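Local structure of precorrin-8x Methyl Mutase (Thermus thermophilus, 1V9C) at residues P27-A39 against L192-A204. The protein probably catalyses the methyl-migrating isomerisation of precorrin-8X to hydrogenobyrinate, a step of adenosylcobalamin biosynthesis. Sequence-based numbering, arbitrary orientation.
Sequences PLEWPVVRRMIHA and LVVAALHALIRLA. With SO4 (sulfate ion), chain E; SO4 (sulfate ion), chain F.
Two sulfate ions sit along one side of a tightly packed helix pair in this doubly wound alpha/beta fold, and R35 of helix 30-39 reaches over helix 192-204 to bind both. The segment axes approach to 8.1 Å at 140°, closer to antiparallel than to perpendicular. Small residues at the interface allow the short separation: A195 and A199 face the partner helix, the A199 methyl lying against V32 CA and the A195 CB meeting A39 CB at 3.7 Å. V32 is a knob in the hole formed by A196, A199, L200 and L203; with CG1 anti to the backbone N (chi1 172°), CG1 meets A196 CB at 4.1 Å while CG2 turns to A199 and L200. Further along, M36 and L192 cross at about a right angle, M36 CB lying 3.8 Å from L192 CD1, and at the other end L203 CD1 touches the L28 carbonyl.

The guanidinium of R35 lies with H198 CB over one face and both sulfates in its plane, at the edge. Toward the chain E sulfate, NE donates to O3 and NH2 to O2 (2.7 Å, 173°), a nearly straight two-pronged grip; toward the chain F sulfate, NH1 donates to O3 and NH2, more bent, to O1. H198 ND1 reaches O1 of the first ion at 3.0 Å, its NE2 being held by the backbone N of N81, and R202 NH1 donates to O3 of the second. An alanine here would take away all three guanidinium donors, so both ions would probably be held more weakly and lose their shared link. Although probably from the crystallisation liquor, the sulfates bound by R35, H198 and R202 suggest an anion-binding surface, possibly for substrate carboxylates.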
loop_
_atom_site.group_PDB
_atom_site.type_symbol
_atom_site.label_atom_id
_atom_site.label_comp_id
_atom_site.label_asym_id
_atom_site.label_seq_id
_atom_site.Cartn_x
_atom_site.Cartn_y
_atom_site.Cartn_z
ATOM N N PRO B 27 -2.281 -11.591 -23.519
ATOM C CA PRO B 27 -1.490 -12.569 -22.768
ATOM C C PRO B 27 -0.454 -11.909 -21.862
ATOM O O PRO B 27 -0.120 -12.436 -20.803
ATOM C CB PRO B 27 -0.844 -13.404 -23.872
ATOM C CG PRO B 27 -1.878 -13.360 -24.965
ATOM C CD PRO B 27 -2.251 -11.901 -24.961
ATOM N N LEU B 28 0.055 -10.760 -22.285
ATOM C CA LEU B 28 1.052 -10.035 -21.505
ATOM C C LEU B 28 0.422 -9.116 -20.480
ATOM O O LEU B 28 1.023 -8.809 -19.462
ATOM C CB LEU B 28 1.933 -9.187 -22.412
ATOM C CG LEU B 28 3.003 -9.889 -23.224
ATOM C CD1 LEU B 28 3.651 -8.852 -24.128
ATOM C CD2 LEU B 28 4.028 -10.539 -22.310
ATOM N N GLU B 29 -0.794 -8.673 -20.761
ATOM C CA GLU B 29 -1.486 -7.768 -19.871
ATOM C C GLU B 29 -2.118 -8.463 -18.680
ATOM O O GLU B 29 -2.126 -7.923 -17.576
ATOM C CB GLU B 29 -2.567 -7.015 -20.640
ATOM C CG GLU B 29 -2.048 -6.047 -21.691
ATOM C CD GLU B 29 -3.155 -5.556 -22.615
ATOM O OE1 GLU B 29 -2.887 -4.678 -23.465
ATOM O OE2 GLU B 29 -4.295 -6.056 -22.493
ATOM N N TRP B 30 -2.649 -9.659 -18.902
ATOM C CA TRP B 30 -3.313 -10.380 -17.833
ATOM C C TRP B 30 -2.504 -10.578 -16.552
ATOM O O TRP B 30 -2.983 -10.243 -15.482
ATOM C CB TRP B 30 -3.827 -11.741 -18.316
ATOM C CG TRP B 30 -4.647 -12.447 -17.251
ATOM C CD1 TRP B 30 -4.424 -13.697 -16.732
ATOM C CD2 TRP B 30 -5.753 -11.903 -16.516
ATOM N NE1 TRP B 30 -5.318 -13.957 -15.712
ATOM C CE2 TRP B 30 -6.143 -12.874 -15.559
ATOM C CE3 TRP B 30 -6.448 -10.693 -16.566
ATOM C CZ2 TRP B 30 -7.199 -12.666 -14.664
ATOM C CZ3 TRP B 30 -7.508 -10.484 -15.667
ATOM C CH2 TRP B 30 -7.868 -11.468 -14.730
ATOM N N PRO B 31 -1.268 -11.103 -16.649
ATOM C CA PRO B 31 -0.453 -11.321 -15.452
ATOM C C PRO B 31 -0.336 -10.068 -14.595
ATOM O O PRO B 31 -0.140 -10.145 -13.390
ATOM C CB PRO B 31 0.894 -11.758 -16.020
ATOM C CG PRO B 31 0.530 -12.383 -17.329
ATOM C CD PRO B 31 -0.489 -11.408 -17.857
ATOM N N VAL B 32 -0.459 -8.905 -15.222
ATOM C CA VAL B 32 -0.368 -7.659 -14.478
ATOM C C VAL B 32 -1.657 -7.411 -13.703
ATOM O O VAL B 32 -1.625 -7.061 -12.522
ATOM C CB VAL B 32 -0.094 -6.485 -15.440
ATOM C CG1 VAL B 32 -0.193 -5.158 -14.711
ATOM C CG2 VAL B 32 1.283 -6.662 -16.068
ATOM N N VAL B 33 -2.792 -7.617 -14.367
ATOM C CA VAL B 33 -4.090 -7.377 -13.744
ATOM C C VAL B 33 -4.363 -8.373 -12.630
ATOM O O VAL B 33 -4.932 -8.016 -11.602
ATOM C CB VAL B 33 -5.247 -7.437 -14.778
ATOM C CG1 VAL B 33 -6.562 -7.123 -14.102
ATOM C CG2 VAL B 33 -5.003 -6.422 -15.911
ATOM N N ARG B 34 -3.947 -9.614 -12.855
ATOM C CA ARG B 34 -4.104 -10.696 -11.898
ATOM C C ARG B 34 -3.381 -10.313 -10.609
ATOM O O ARG B 34 -3.946 -10.393 -9.524
ATOM C CB ARG B 34 -3.492 -11.982 -12.468
ATOM C CG ARG B 34 -3.611 -13.196 -11.561
ATOM C CD ARG B 34 -2.521 -14.222 -11.851
ATOM N NE ARG B 34 -2.677 -14.927 -13.119
ATOM C CZ ARG B 34 -1.665 -15.231 -13.931
ATOM N NH1 ARG B 34 -0.426 -14.880 -13.608
ATOM N NH2 ARG B 34 -1.886 -15.908 -15.052
ATOM N N ARG B 35 -2.127 -9.884 -10.752
ATOM C CA ARG B 35 -1.304 -9.489 -9.619
ATOM C C ARG B 35 -1.918 -8.324 -8.843
ATOM O O ARG B 35 -1.910 -8.306 -7.622
ATOM C CB ARG B 35 0.098 -9.121 -10.106
ATOM C CG ARG B 35 1.076 -8.967 -8.989
ATOM C CD ARG B 35 2.266 -9.844 -9.223
ATOM N NE ARG B 35 3.054 -10.012 -8.009
ATOM C CZ ARG B 35 4.059 -10.872 -7.897
ATOM N NH1 ARG B 35 4.397 -11.638 -8.925
ATOM N NH2 ARG B 35 4.716 -10.974 -6.755
ATOM N N MET B 36 -2.481 -7.362 -9.563
ATOM C CA MET B 36 -3.094 -6.221 -8.917
ATOM C C MET B 36 -4.327 -6.639 -8.113
ATOM O O MET B 36 -4.588 -6.073 -7.052
ATOM C CB MET B 36 -3.473 -5.174 -9.965
ATOM C CG MET B 36 -2.293 -4.699 -10.773
ATOM S SD MET B 36 -2.695 -3.758 -12.248
ATOM C CE MET B 36 -3.591 -2.398 -11.553
ATOM N N ILE B 37 -5.073 -7.625 -8.630
ATOM C CA ILE B 37 -6.284 -8.135 -7.966
ATOM C C ILE B 37 -5.851 -8.982 -6.761
ATOM O O ILE B 37 -6.434 -8.915 -5.698
ATOM C CB ILE B 37 -7.128 -9.037 -8.924
ATOM C CG1 ILE B 37 -7.656 -8.200 -10.099
ATOM C CG2 ILE B 37 -8.260 -9.695 -8.148
ATOM C CD1 ILE B 37 -8.575 -8.942 -11.046
ATOM N N HIS B 38 -4.818 -9.787 -6.961
ATOM C CA HIS B 38 -4.289 -10.611 -5.897
ATOM C C HIS B 38 -3.879 -9.715 -4.718
ATOM O O HIS B 38 -4.207 -9.995 -3.571
ATOM C CB HIS B 38 -3.091 -11.389 -6.406
ATOM C CG HIS B 38 -2.440 -12.233 -5.357
ATOM N ND1 HIS B 38 -1.268 -11.870 -4.732
ATOM C CD2 HIS B 38 -2.816 -13.412 -4.804
ATOM C CE1 HIS B 38 -0.949 -12.788 -3.838
ATOM N NE2 HIS B 38 -1.871 -13.734 -3.861
ATOM N N ALA B 39 -3.215 -8.604 -5.027
ATOM C CA ALA B 39 -2.733 -7.668 -4.007
ATOM C C ALA B 39 -3.833 -6.940 -3.257
ATOM O O ALA B 39 -3.640 -6.502 -2.141
ATOM C CB ALA B 39 -1.791 -6.649 -4.648
ATOM N N LEU B 192 -1.110 -0.987 -5.728
ATOM C CA LEU B 192 -1.349 -1.359 -7.112
ATOM C C LEU B 192 -0.068 -1.150 -7.929
ATOM O O LEU B 192 0.294 -1.986 -8.735
ATOM C CB LEU B 192 -2.536 -0.562 -7.691
ATOM C CG LEU B 192 -3.976 -0.882 -7.250
ATOM C CD1 LEU B 192 -4.311 -2.320 -7.635
ATOM C CD2 LEU B 192 -4.164 -0.661 -5.742
ATOM N N VAL B 193 0.636 -0.048 -7.704
ATOM C CA VAL B 193 1.880 0.170 -8.444
ATOM C C VAL B 193 2.873 -0.957 -8.136
ATOM O O VAL B 193 3.429 -1.564 -9.053
ATOM C CB VAL B 193 2.564 1.505 -8.075
ATOM C CG1 VAL B 193 3.758 1.724 -8.974
ATOM C CG2 VAL B 193 1.598 2.645 -8.253
ATOM N N VAL B 194 3.097 -1.233 -6.847
ATOM C CA VAL B 194 4.028 -2.295 -6.457
ATOM C C VAL B 194 3.665 -3.626 -7.157
ATOM O O VAL B 194 4.509 -4.266 -7.782
ATOM C CB VAL B 194 4.027 -2.492 -4.909
ATOM C CG1 VAL B 194 4.841 -3.725 -4.531
ATOM C CG2 VAL B 194 4.588 -1.242 -4.211
ATOM N N ALA B 195 2.400 -4.023 -7.072
ATOM C CA ALA B 195 1.951 -5.281 -7.685
ATOM C C ALA B 195 2.191 -5.319 -9.192
ATOM O O ALA B 195 2.620 -6.339 -9.736
ATOM C CB ALA B 195 0.465 -5.516 -7.375
ATOM N N ALA B 196 1.898 -4.208 -9.861
ATOM C CA ALA B 196 2.104 -4.095 -11.301
ATOM C C ALA B 196 3.610 -4.184 -11.629
ATOM O O ALA B 196 4.006 -4.845 -12.589
ATOM C CB ALA B 196 1.523 -2.761 -11.817
ATOM N N LEU B 197 4.445 -3.515 -10.836
ATOM C CA LEU B 197 5.889 -3.577 -11.061
ATOM C C LEU B 197 6.371 -5.009 -10.814
ATOM O O LEU B 197 7.098 -5.560 -11.628
ATOM C CB LEU B 197 6.633 -2.591 -10.142
ATOM C CG LEU B 197 6.476 -1.124 -10.579
ATOM C CD1 LEU B 197 6.939 -0.137 -9.519
ATOM C CD2 LEU B 197 7.289 -0.948 -11.850
ATOM N N HIS B 198 5.960 -5.625 -9.703
ATOM C CA HIS B 198 6.385 -6.993 -9.460
ATOM C C HIS B 198 5.966 -7.892 -10.616
ATOM O O HIS B 198 6.715 -8.770 -11.024
ATOM C CB HIS B 198 5.824 -7.502 -8.135
ATOM C CG HIS B 198 6.588 -7.018 -6.940
ATOM N ND1 HIS B 198 6.016 -6.869 -5.695
ATOM C CD2 HIS B 198 7.882 -6.642 -6.803
ATOM C CE1 HIS B 198 6.917 -6.418 -4.844
ATOM N NE2 HIS B 198 8.059 -6.268 -5.492
ATOM N N ALA B 199 4.787 -7.647 -11.174
ATOM C CA ALA B 199 4.321 -8.461 -12.288
ATOM C C ALA B 199 5.211 -8.235 -13.498
ATOM O O ALA B 199 5.521 -9.174 -14.221
ATOM C CB ALA B 199 2.880 -8.120 -12.632
ATOM N N LEU B 200 5.626 -6.992 -13.716
ATOM C CA LEU B 200 6.479 -6.687 -14.858
ATOM C C LEU B 200 7.825 -7.358 -14.727
ATOM O O LEU B 200 8.331 -7.920 -15.693
ATOM C CB LEU B 200 6.650 -5.175 -15.025
ATOM C CG LEU B 200 5.353 -4.513 -15.510
ATOM C CD1 LEU B 200 5.521 -3.004 -15.632
ATOM C CD2 LEU B 200 4.959 -5.137 -16.830
ATOM N N ILE B 201 8.398 -7.311 -13.528
ATOM C CA ILE B 201 9.680 -7.938 -13.289
ATOM C C ILE B 201 9.620 -9.445 -13.518
ATOM O O ILE B 201 10.491 -10.004 -14.185
ATOM C CB ILE B 201 10.173 -7.676 -11.863
ATOM C CG1 ILE B 201 10.592 -6.209 -11.725
ATOM C CG2 ILE B 201 11.329 -8.610 -11.536
ATOM C CD1 ILE B 201 11.071 -5.822 -10.326
ATOM N N ARG B 202 8.598 -10.098 -12.968
ATOM C CA ARG B 202 8.453 -11.546 -13.124
ATOM C C ARG B 202 8.291 -11.951 -14.593
ATOM O O ARG B 202 8.825 -12.967 -15.013
ATOM C CB ARG B 202 7.253 -12.053 -12.325
ATOM C CG ARG B 202 6.973 -13.540 -12.489
ATOM C CD ARG B 202 8.075 -14.373 -11.858
ATOM N NE ARG B 202 7.833 -15.809 -11.993
ATOM C CZ ARG B 202 6.789 -16.456 -11.477
ATOM N NH1 ARG B 202 5.866 -15.806 -10.781
ATOM N NH2 ARG B 202 6.670 -17.764 -11.660
ATOM N N LEU B 203 7.544 -11.163 -15.361
ATOM C CA LEU B 203 7.337 -11.457 -16.778
ATOM C C LEU B 203 8.664 -11.307 -17.502
ATOM O O LEU B 203 8.989 -12.087 -18.386
ATOM C CB LEU B 203 6.325 -10.485 -17.400
ATOM C CG LEU B 203 4.837 -10.827 -17.410
ATOM C CD1 LEU B 203 4.034 -9.600 -17.831
ATOM C CD2 LEU B 203 4.587 -11.985 -18.359
ATOM N N ALA B 204 9.422 -10.290 -17.118
ATOM C CA ALA B 204 10.705 -10.025 -17.731
ATOM C C ALA B 204 11.669 -11.154 -17.417
ATOM O O ALA B 204 12.343 -11.670 -18.305
ATOM C CB ALA B 204 11.244 -8.717 -17.221
HETATM S S SO4 E . 2.850 -8.411 -4.623
HETATM O O1 SO4 E . 3.471 -7.175 -4.111
HETATM O O2 SO4 E . 3.819 -9.517 -4.613
HETATM O O3 SO4 E . 2.411 -8.185 -6.005
HETATM O O4 SO4 E . 1.695 -8.761 -3.774
HETATM S S SO4 F . 7.253 -13.477 -7.993
HETATM O O1 SO4 F . 7.276 -12.068 -7.574
HETATM O O2 SO4 F . 8.602 -13.897 -8.416
HETATM O O3 SO4 F . 6.304 -13.638 -9.106
HETATM O O4 SO4 F . 6.812 -14.314 -6.864
#